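Local structure of nucleoside phosphorylase, putative (Trypanosoma brucei, 3BJE) at residues F78-Y83 against P87-S92; W120-R123 against A129-A132; T164-G169 against G284-T289; A225-T230 against A234-Y239. The protein acts as a homodimeric uridine phosphorylase, splitting uridine with phosphate into uracil and ribose 1-phosphate. All coordinates share one frame; numbering follows the deposited sequence. Where two conformers were deposited one is given.

Contact 1: F78-Y83 against P87-S92; sequences FATGTY and PVTVIS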
# COMPACT_ATOMS: atom_id res chain seq x y z
N PHE A 78 -0.53 11.93 -12.86
CA PHE A 78 0.61 12.03 -13.77
C PHE A 78 0.61 13.35 -14.53
O PHE A 78 -0.42 14.03 -14.70
CB PHE A 78 0.68 10.85 -14.74
CG PHE A 78 -0.08 11.06 -16.02
CD1 PHE A 78 0.55 11.56 -17.14
CD2 PHE A 78 -1.44 10.74 -16.09
CE1 PHE A 78 -0.15 11.77 -18.30
CE2 PHE A 78 -2.14 10.94 -17.26
CZ PHE A 78 -1.51 11.47 -18.36
N ALA A 79 1.79 13.69 -15.02
CA ALA A 79 1.97 14.81 -15.95
C ALA A 79 3.16 14.47 -16.82
O ALA A 79 4.18 13.99 -16.32
CB ALA A 79 2.22 16.12 -15.20
N THR A 80 3.04 14.76 -18.10
CA THR A 80 4.08 14.46 -19.08
C THR A 80 4.45 15.74 -19.81
O THR A 80 3.59 16.38 -20.39
CB THR A 80 3.58 13.41 -20.09
OG1 THR A 80 3.32 12.19 -19.38
CG2 THR A 80 4.62 13.18 -21.20
N GLY A 81 5.73 16.10 -19.74
CA GLY A 81 6.26 17.24 -20.49
C GLY A 81 7.65 16.87 -20.98
O GLY A 81 7.89 15.72 -21.34
N THR A 82 8.54 17.85 -21.00
CA THR A 82 9.94 17.62 -21.37
C THR A 82 10.82 18.33 -20.37
O THR A 82 10.40 19.27 -19.71
CB THR A 82 10.27 18.13 -22.80
OG1 THR A 82 10.03 19.54 -22.88
CG2 THR A 82 9.43 17.43 -23.87
N TYR A 83 12.06 17.84 -20.27
CA TYR A 83 13.10 18.46 -19.46
C TYR A 83 14.34 18.53 -20.33
O TYR A 83 14.83 17.50 -20.77
CB TYR A 83 13.41 17.66 -18.19
CG TYR A 83 14.47 18.33 -17.33
CD1 TYR A 83 14.17 19.44 -16.55
CD2 TYR A 83 15.78 17.86 -17.31
CE1 TYR A 83 15.13 20.06 -15.78
CE2 TYR A 83 16.77 18.49 -16.53
CZ TYR A 83 16.43 19.58 -15.77
OH TYR A 83 17.39 20.20 -15.00
N PRO A 87 11.51 13.96 -23.26
CA PRO A 87 10.24 13.63 -22.61
C PRO A 87 10.42 12.98 -21.25
O PRO A 87 11.24 12.07 -21.08
CB PRO A 87 9.60 12.63 -23.58
CG PRO A 87 10.18 13.00 -24.90
CD PRO A 87 11.61 13.31 -24.58
N VAL A 88 9.63 13.47 -20.30
CA VAL A 88 9.59 12.89 -18.96
C VAL A 88 8.15 12.89 -18.46
O VAL A 88 7.36 13.78 -18.79
CB VAL A 88 10.49 13.67 -17.97
CG1 VAL A 88 10.39 13.07 -16.55
CG2 VAL A 88 11.94 13.66 -18.45
N THR A 89 7.81 11.86 -17.69
CA THR A 89 6.51 11.76 -17.02
C THR A 89 6.76 11.63 -15.51
O THR A 89 7.62 10.86 -15.09
CB THR A 89 5.70 10.52 -17.48
OG1 THR A 89 5.45 10.62 -18.88
CG2 THR A 89 4.36 10.39 -16.73
N VAL A 90 6.04 12.42 -14.71
CA VAL A 90 6.06 12.25 -13.24
C VAL A 90 4.73 11.60 -12.88
O VAL A 90 3.68 12.02 -13.39
CB VAL A 90 6.30 13.58 -12.46
CG1 VAL A 90 5.31 14.67 -12.84
CG2 VAL A 90 6.30 13.31 -10.93
N ILE A 91 4.80 10.56 -12.04
CA ILE A 91 3.64 9.80 -11.58
C ILE A 91 3.69 9.68 -10.06
O ILE A 91 4.74 9.29 -9.50
CB ILE A 91 3.63 8.35 -12.15
CG1 ILE A 91 3.52 8.39 -13.67
CG2 ILE A 91 2.49 7.54 -11.54
CD1 ILE A 91 3.66 7.02 -14.34
N SER A 92 2.58 10.01 -9.40
CA SER A 92 2.44 9.67 -8.00
C SER A 92 1.84 8.27 -7.87
O SER A 92 0.87 7.95 -8.54
CB SER A 92 1.58 10.67 -7.22
OG SER A 92 0.25 10.76 -7.70
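Thr80 and Thr89 share one torsion: each turns OG1 beside its own backbone N, anti to the carbonyl carbon (chi1 -64° and -61°), and the two hydroxyls meet. Thr89 OG1 donates to Thr80 OG1 at 2.7 Å. Each hydroxyl has a second partner, Thr80 OG1 with the backbone O of Glu41 and Thr89 OG1 with the backbone N of Ala43, so the pair also ties down the incoming N-terminal chain. On the same face, Phe78 CB packs on Ile91 CG1 at 3.9 Å. The phenyl ring leads off and grazes the threonine methyl obliquely, Phe78 CD1 lying 4.0 Å from Thr89 CG2. The segments are neighbouring strands of a beta hairpin, antiparallel, with Ala79 opposite Val90 and Gly81 opposite Val88 as hydrogen-bonded pairs. Ala79 N reaches Val90 O at 3.0 Å, and Val90 N returns to Ala79 O at 2.9 Å. Gly81 and Val88 are likewise joined by two backbone bonds, Gly81 N to Val88 O and Val88 N to Gly81 O, each 3.0 Å. On the other face Ala79 CB touches Val90 CG1 at 4.1 Å; there Val90 also packs on helix 54-59 and Val88 on helix 329-348.

Contact 2: W120-R123 against A129-A132; sequences WRHR and APSA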
# COMPACT_ATOMS: atom_id res chain seq x y z
N TRP A 120 0.62 -8.17 -27.49
CA TRP A 120 1.83 -7.71 -26.83
C TRP A 120 2.96 -7.57 -27.85
O TRP A 120 3.10 -8.37 -28.77
CB TRP A 120 2.23 -8.66 -25.69
CG TRP A 120 1.26 -8.61 -24.56
CD1 TRP A 120 0.11 -9.34 -24.42
CD2 TRP A 120 1.33 -7.75 -23.41
NE1 TRP A 120 -0.53 -9.00 -23.26
CE2 TRP A 120 0.19 -8.03 -22.62
CE3 TRP A 120 2.24 -6.79 -22.96
CZ2 TRP A 120 -0.07 -7.37 -21.43
CZ3 TRP A 120 1.98 -6.13 -21.76
CH2 TRP A 120 0.83 -6.42 -21.01
N ARG A 121 3.76 -6.53 -27.68
CA ARG A 121 4.86 -6.25 -28.58
C ARG A 121 5.93 -7.32 -28.47
O ARG A 121 6.13 -7.89 -27.40
CB ARG A 121 5.47 -4.89 -28.23
CG ARG A 121 4.51 -3.71 -28.43
CD ARG A 121 5.16 -2.37 -28.11
NE ARG A 121 4.15 -1.32 -28.08
CZ ARG A 121 3.58 -0.78 -29.15
NH1 ARG A 121 3.94 -1.15 -30.38
NH2 ARG A 121 2.65 0.15 -29.00
N HIS A 122 6.61 -7.60 -29.57
CA HIS A 122 7.69 -8.58 -29.58
C HIS A 122 8.90 -7.99 -28.89
O HIS A 122 9.11 -6.78 -28.91
CB HIS A 122 8.13 -8.96 -30.99
CG HIS A 122 7.02 -9.45 -31.87
ND1 HIS A 122 6.26 -10.55 -31.55
CD2 HIS A 122 6.56 -8.99 -33.05
CE1 HIS A 122 5.37 -10.75 -32.51
NE2 HIS A 122 5.53 -9.82 -33.44
N ARG A 123 9.70 -8.88 -28.32
CA ARG A 123 11.03 -8.55 -27.83
C ARG A 123 12.03 -9.46 -28.53
O ARG A 123 11.69 -10.56 -28.95
CB ARG A 123 11.11 -8.77 -26.34
CG ARG A 123 10.32 -7.80 -25.52
CD ARG A 123 10.59 -8.11 -24.09
NE ARG A 123 9.95 -7.19 -23.15
CZ ARG A 123 10.28 -7.17 -21.86
NH1 ARG A 123 11.25 -7.94 -21.39
NH2 ARG A 123 9.67 -6.33 -21.04
N ALA A 129 8.40 -14.73 -32.94
CA ALA A 129 8.37 -13.37 -33.48
C ALA A 129 8.99 -13.36 -34.87
O ALA A 129 9.95 -14.09 -35.13
CB ALA A 129 9.11 -12.42 -32.56
N PRO A 130 8.46 -12.52 -35.77
CA PRO A 130 9.14 -12.28 -37.04
C PRO A 130 10.56 -11.77 -36.82
O PRO A 130 10.80 -11.00 -35.89
CB PRO A 130 8.29 -11.20 -37.71
CG PRO A 130 6.97 -11.28 -37.06
CD PRO A 130 7.21 -11.74 -35.67
N SER A 131 11.50 -12.19 -37.66
CA SER A 131 12.90 -11.78 -37.50
C SER A 131 13.07 -10.27 -37.62
O SER A 131 13.99 -9.70 -37.04
CB SER A 131 13.80 -12.51 -38.51
OG SER A 131 13.35 -12.31 -39.83
N ALA A 132 12.17 -9.62 -38.37
CA ALA A 132 12.18 -8.15 -38.52
C ALA A 132 11.57 -7.43 -37.31
O ALA A 132 11.85 -6.25 -37.08
CB ALA A 132 11.43 -7.75 -39.79
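One face of the His122 imidazole receives both Ala129 and Pro130, without any hydrogen bond between the two segments. The ring is carried on a side chain whose CG stands beside the backbone N, anti to the carbonyl carbon (chi1 -55°), and chi2 of -59° turns the imidazole so that a face meets the alanine methyl. Ala129 CB sits 3.6 Å from His122 ND1 and 3.7 Å from His122 CG, displaced toward that rim of the ring; this is a CH-pi contact, with the methyl 28° off the ring normal. The Pro130 and His122 side chains cross at about a right angle. Pro130 CD lies over the same face at the far end, 3.4 Å from His122 NE2 and 3.8 Å from His122 CE1. Both segments belong to the long surface loop between strands 119-120 and 142-151. Near its start Arg123 forms a salt bridge with Glu112, and Arg121 O accepts a hydrogen bond from Arg260 of the second subunit. Because Ala129 and Pro130 lie over the ring face, the contact rests on dispersion and CH-pi attraction and adds no directional polar bond of its own; those of the loop come from other partners, such as Asp126 to Arg123 N.

Contact 3: T164-G169 against G284-T289; sequences TRHAIG and GVEVVT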
# COMPACT_ATOMS: atom_id res chain seq x y z
N THR A 164 19.73 4.49 -3.63
CA THR A 164 19.67 3.04 -3.52
C THR A 164 20.67 2.36 -4.44
O THR A 164 20.73 2.71 -5.63
CB THR A 164 18.26 2.53 -3.91
OG1 THR A 164 17.30 3.09 -3.00
CG2 THR A 164 18.19 0.99 -3.87
N ARG A 165 21.48 1.45 -3.88
CA ARG A 165 22.19 0.46 -4.68
C ARG A 165 21.42 -0.85 -4.52
O ARG A 165 20.58 -1.16 -5.34
CB ARG A 165 23.67 0.33 -4.31
CG ARG A 165 24.42 -0.51 -5.32
CD ARG A 165 25.88 -0.69 -4.99
NE ARG A 165 26.70 0.52 -5.13
CZ ARG A 165 27.31 1.15 -4.11
NH1 ARG A 165 27.17 0.74 -2.86
NH2 ARG A 165 28.05 2.23 -4.35
N HIS A 166 21.65 -1.61 -3.44
CA HIS A 166 20.86 -2.82 -3.19
C HIS A 166 19.62 -2.50 -2.38
O HIS A 166 19.51 -1.43 -1.79
CB HIS A 166 21.72 -3.87 -2.47
CG HIS A 166 22.92 -4.31 -3.27
ND1 HIS A 166 24.15 -3.71 -3.12
CD2 HIS A 166 23.06 -5.25 -4.23
CE1 HIS A 166 25.01 -4.27 -3.96
NE2 HIS A 166 24.38 -5.22 -4.64
N ALA A 167 18.67 -3.43 -2.40
CA ALA A 167 17.43 -3.28 -1.66
C ALA A 167 17.11 -4.57 -0.90
O ALA A 167 17.35 -5.66 -1.39
CB ALA A 167 16.29 -2.99 -2.61
N ILE A 168 16.56 -4.40 0.30
CA ILE A 168 15.97 -5.49 1.07
C ILE A 168 14.47 -5.32 1.06
O ILE A 168 13.96 -4.28 1.47
CB ILE A 168 16.44 -5.48 2.52
CG1 ILE A 168 17.97 -5.62 2.61
CG2 ILE A 168 15.77 -6.61 3.33
CD1 ILE A 168 18.56 -4.98 3.86
N GLY A 169 13.76 -6.34 0.57
CA GLY A 169 12.30 -6.39 0.63
C GLY A 169 11.87 -7.02 1.93
O GLY A 169 11.94 -8.23 2.08
N GLY A 284 33.01 -3.65 -2.42
CA GLY A 284 33.27 -2.97 -1.16
C GLY A 284 32.17 -3.15 -0.13
O GLY A 284 31.21 -3.90 -0.35
N VAL A 285 32.31 -2.45 0.99
CA VAL A 285 31.38 -2.56 2.10
C VAL A 285 30.18 -1.68 1.85
O VAL A 285 30.31 -0.53 1.40
CB VAL A 285 32.06 -2.18 3.45
CG1 VAL A 285 31.08 -2.30 4.61
CG2 VAL A 285 33.26 -3.07 3.68
N GLU A 286 29.00 -2.23 2.12
CA GLU A 286 27.75 -1.50 1.99
C GLU A 286 26.96 -1.59 3.30
O GLU A 286 27.05 -2.60 4.01
CB GLU A 286 26.90 -2.09 0.86
CG GLU A 286 25.71 -1.22 0.46
CD GLU A 286 25.17 -1.56 -0.92
OE1 GLU A 286 26.01 -1.87 -1.80
OE2 GLU A 286 23.94 -1.48 -1.13
N VAL A 287 26.23 -0.53 3.62
CA VAL A 287 25.41 -0.52 4.84
C VAL A 287 23.97 -0.15 4.50
O VAL A 287 23.67 0.27 3.38
CB VAL A 287 25.93 0.48 5.91
CG1 VAL A 287 27.41 0.20 6.23
CG2 VAL A 287 25.76 1.92 5.44
N VAL A 288 23.07 -0.35 5.45
CA VAL A 288 21.67 0.05 5.25
C VAL A 288 21.55 1.55 5.49
O VAL A 288 21.63 2.01 6.63
CB VAL A 288 20.70 -0.71 6.18
CG1 VAL A 288 19.25 -0.25 5.96
CG2 VAL A 288 20.81 -2.22 5.98
N THR A 289 21.38 2.30 4.41
CA THR A 289 21.32 3.74 4.47
C THR A 289 19.93 4.30 4.73
O THR A 289 19.79 5.41 5.22
CB THR A 289 21.85 4.37 3.15
OG1 THR A 289 21.28 3.68 2.03
CG2 THR A 289 23.39 4.33 3.11
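Both the His166 imidazole and the Arg165 guanidinium turn an edge to the Glu286 carboxylate, whose plane is inclined 36° to the ring and 63° to the guanidinium. His166 ND1 holds OE2 of Glu286 at 3.0 Å, with that oxygen in the ring plane; ND1 also makes a weak bond to OE1 of Glu286 at 2.9 Å. In the conformer given, Arg165 NH1 forms a salt bridge with Glu286 OE1, 3.0 Å long, arriving from above the carboxylate plane, 72° out of it. The backbone joins in: His166 N donates to the syn lone pair of Glu286 OE2 at 3.3 Å. Thr243 OG1 shares a further hydrogen bond with OE2, so this buried carboxylate is gripped through both oxygens and its rotation is probably well fixed. The donors of His166, with the arginine nearby, would be expected to favour its ionised form. These residues belong to two broken strands of the phosphorylase core, 161-169 and 284-292, which do not pair with each other: strand 239-246, carrying Thr243, lies between them and runs parallel to both. The chain turns a corner at Arg165 and His166, which presents these successive side chains to the same acceptor. Glu286 spans the gap by an extended chain, its CG anti to the backbone N, while the same arginine conformer bends at chi3 to bring NH1 round. Farther along, Ile168 CD1 touches Val288 CG2 at 4.1 Å, the two side chains crossing at about a right angle. Helix 186-198 packs against His166 and Ile168 through Ile191.

Contact 4: A225-T230 against A234-Y239; sequences AHNAAT and ADKQQY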
# COMPACT_ATOMS: atom_id res chain seq x y z
N ALA A 225 27.54 16.91 -9.92
CA ALA A 225 27.44 18.07 -10.81
C ALA A 225 26.76 19.24 -10.10
O ALA A 225 27.18 20.39 -10.25
CB ALA A 225 26.69 17.69 -12.07
N HIS A 226 25.72 18.93 -9.32
CA HIS A 226 24.98 19.97 -8.60
C HIS A 226 25.89 20.74 -7.66
O HIS A 226 25.89 21.97 -7.65
CB HIS A 226 23.86 19.35 -7.76
CG HIS A 226 23.15 20.35 -6.90
ND1 HIS A 226 21.99 20.97 -7.29
CD2 HIS A 226 23.43 20.82 -5.66
CE1 HIS A 226 21.59 21.80 -6.34
NE2 HIS A 226 22.45 21.73 -5.34
N ASN A 227 26.66 20.00 -6.87
CA ASN A 227 27.52 20.60 -5.87
C ASN A 227 28.67 21.36 -6.50
O ASN A 227 29.06 22.43 -6.02
CB ASN A 227 28.03 19.53 -4.90
CG ASN A 227 26.92 18.99 -4.03
OD1 ASN A 227 26.08 19.74 -3.54
ND2 ASN A 227 26.92 17.67 -3.82
N ALA A 228 29.19 20.82 -7.60
CA ALA A 228 30.28 21.49 -8.33
C ALA A 228 29.83 22.82 -8.97
O ALA A 228 30.65 23.73 -9.17
CB ALA A 228 30.84 20.55 -9.39
N ALA A 229 28.54 22.92 -9.27
CA ALA A 229 27.97 24.06 -9.98
C ALA A 229 27.60 25.23 -9.08
O ALA A 229 27.21 26.29 -9.58
CB ALA A 229 26.75 23.63 -10.79
N THR A 230 27.70 25.05 -7.76
CA THR A 230 27.45 26.16 -6.84
C THR A 230 28.58 26.36 -5.84
O THR A 230 29.19 25.40 -5.37
CB THR A 230 26.11 26.00 -6.08
OG1 THR A 230 25.86 27.19 -5.31
CG2 THR A 230 26.12 24.76 -5.15
N ALA A 234 25.00 26.70 1.26
CA ALA A 234 23.57 26.49 1.54
C ALA A 234 22.82 25.78 0.42
O ALA A 234 21.77 25.17 0.67
CB ALA A 234 22.90 27.83 1.84
N ASP A 235 23.34 25.84 -0.80
CA ASP A 235 22.72 25.16 -1.95
C ASP A 235 23.37 23.80 -2.23
O ASP A 235 23.07 23.18 -3.24
CB ASP A 235 22.76 26.07 -3.20
CG ASP A 235 21.98 25.49 -4.40
OD1 ASP A 235 20.86 24.94 -4.22
OD2 ASP A 235 22.49 25.59 -5.55
N LYS A 236 24.27 23.33 -1.36
CA LYS A 236 24.86 21.99 -1.54
C LYS A 236 23.86 20.89 -1.15
O LYS A 236 22.99 21.10 -0.30
CB LYS A 236 26.12 21.82 -0.70
CG LYS A 236 27.22 22.83 -1.00
CD LYS A 236 27.99 22.53 -2.29
CE LYS A 236 29.11 23.55 -2.48
NZ LYS A 236 29.87 23.37 -3.76
N GLN A 237 24.01 19.73 -1.76
CA GLN A 237 23.16 18.58 -1.43
C GLN A 237 24.04 17.41 -1.07
O GLN A 237 24.82 16.94 -1.90
CB GLN A 237 22.24 18.18 -2.59
CG GLN A 237 21.30 17.01 -2.28
CD GLN A 237 20.39 17.29 -1.09
OE1 GLN A 237 19.70 18.31 -1.06
NE2 GLN A 237 20.37 16.37 -0.12
N GLN A 238 23.94 16.95 0.17
CA GLN A 238 24.68 15.79 0.62
C GLN A 238 23.94 14.54 0.15
O GLN A 238 22.71 14.53 0.08
CB GLN A 238 24.84 15.79 2.14
CG GLN A 238 25.71 16.95 2.66
CD GLN A 238 25.85 16.98 4.18
OE1 GLN A 238 24.85 17.03 4.91
NE2 GLN A 238 27.09 16.98 4.67
N TYR A 239 24.70 13.50 -0.18
CA TYR A 239 24.14 12.21 -0.54
C TYR A 239 24.97 11.05 -0.02
O TYR A 239 26.15 11.20 0.31
CB TYR A 239 23.94 12.09 -2.05
CG TYR A 239 25.20 11.92 -2.86
CD1 TYR A 239 25.60 10.67 -3.33
CD2 TYR A 239 25.98 13.01 -3.19
CE1 TYR A 239 26.75 10.51 -4.10
CE2 TYR A 239 27.15 12.87 -3.95
CZ TYR A 239 27.52 11.62 -4.41
OH TYR A 239 28.67 11.48 -5.17
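Lys236 NZ is held by two backbone carbonyls of segment 225-230: it donates to Asn227 O at 2.6 Å and to Thr230 O at 2.7 Å. A bend at chi2 (-77°) folds the lysine back, and its extended remainder passes Asn227 to reach both acceptors. The amide of Asn227 in turn serves the backbone of Gln237 with both of its polar atoms. Asn227 OD1 accepts from Gln237 N at 2.7 Å, in the carbonyl plane and on a lone pair, while Asn227 ND2 donates to Gln237 O at 2.9 Å, which fixes the rotation of the amide. His226 supplies the third link, its NE2 bonding Asp235 O at 2.6 Å, nearly straight along that carbonyl and close to the ring plane. Asp235 OD2 lies against Thr230 CB and CG2 at 3.7 Å without a hydrogen bond, and Thr230 OG1 takes Ser232 N instead. The amide of Gln237 is satisfied outside segment 225-230, OE1 by Arg337 of helix 329-348 and NE2 by the backbone O of Gln238 and Leu159. This is a helix-to-strand connection in the alpha/beta phosphorylase fold, where side chains of helix 213-228 (His226, Asn227) and of the returning loop bond to each other's backbone before strand 239-246 begins.

From the N terminus, contact 1 comes first, closing the short turn between hairpin strands 76-83 and 86-92. Contact 2 follows in series and closes a short excursion within the surface loop leading to strand 142-151, beside the second subunit. Contact 3 then spans 114 residues, joining strand 161-169 to strand 284-292. Inside that long loop nests contact 4, which closes the connection from helix 213-228 to strand 239-246, the strand lying between the two joined by contact 3. No contacts cross. Contacts 1 and 3 sit on opposite sides of the chain's centre, their centres about 28 Å apart, whereas contacts 2 and 4 are surface features with centres about 45 Å apart.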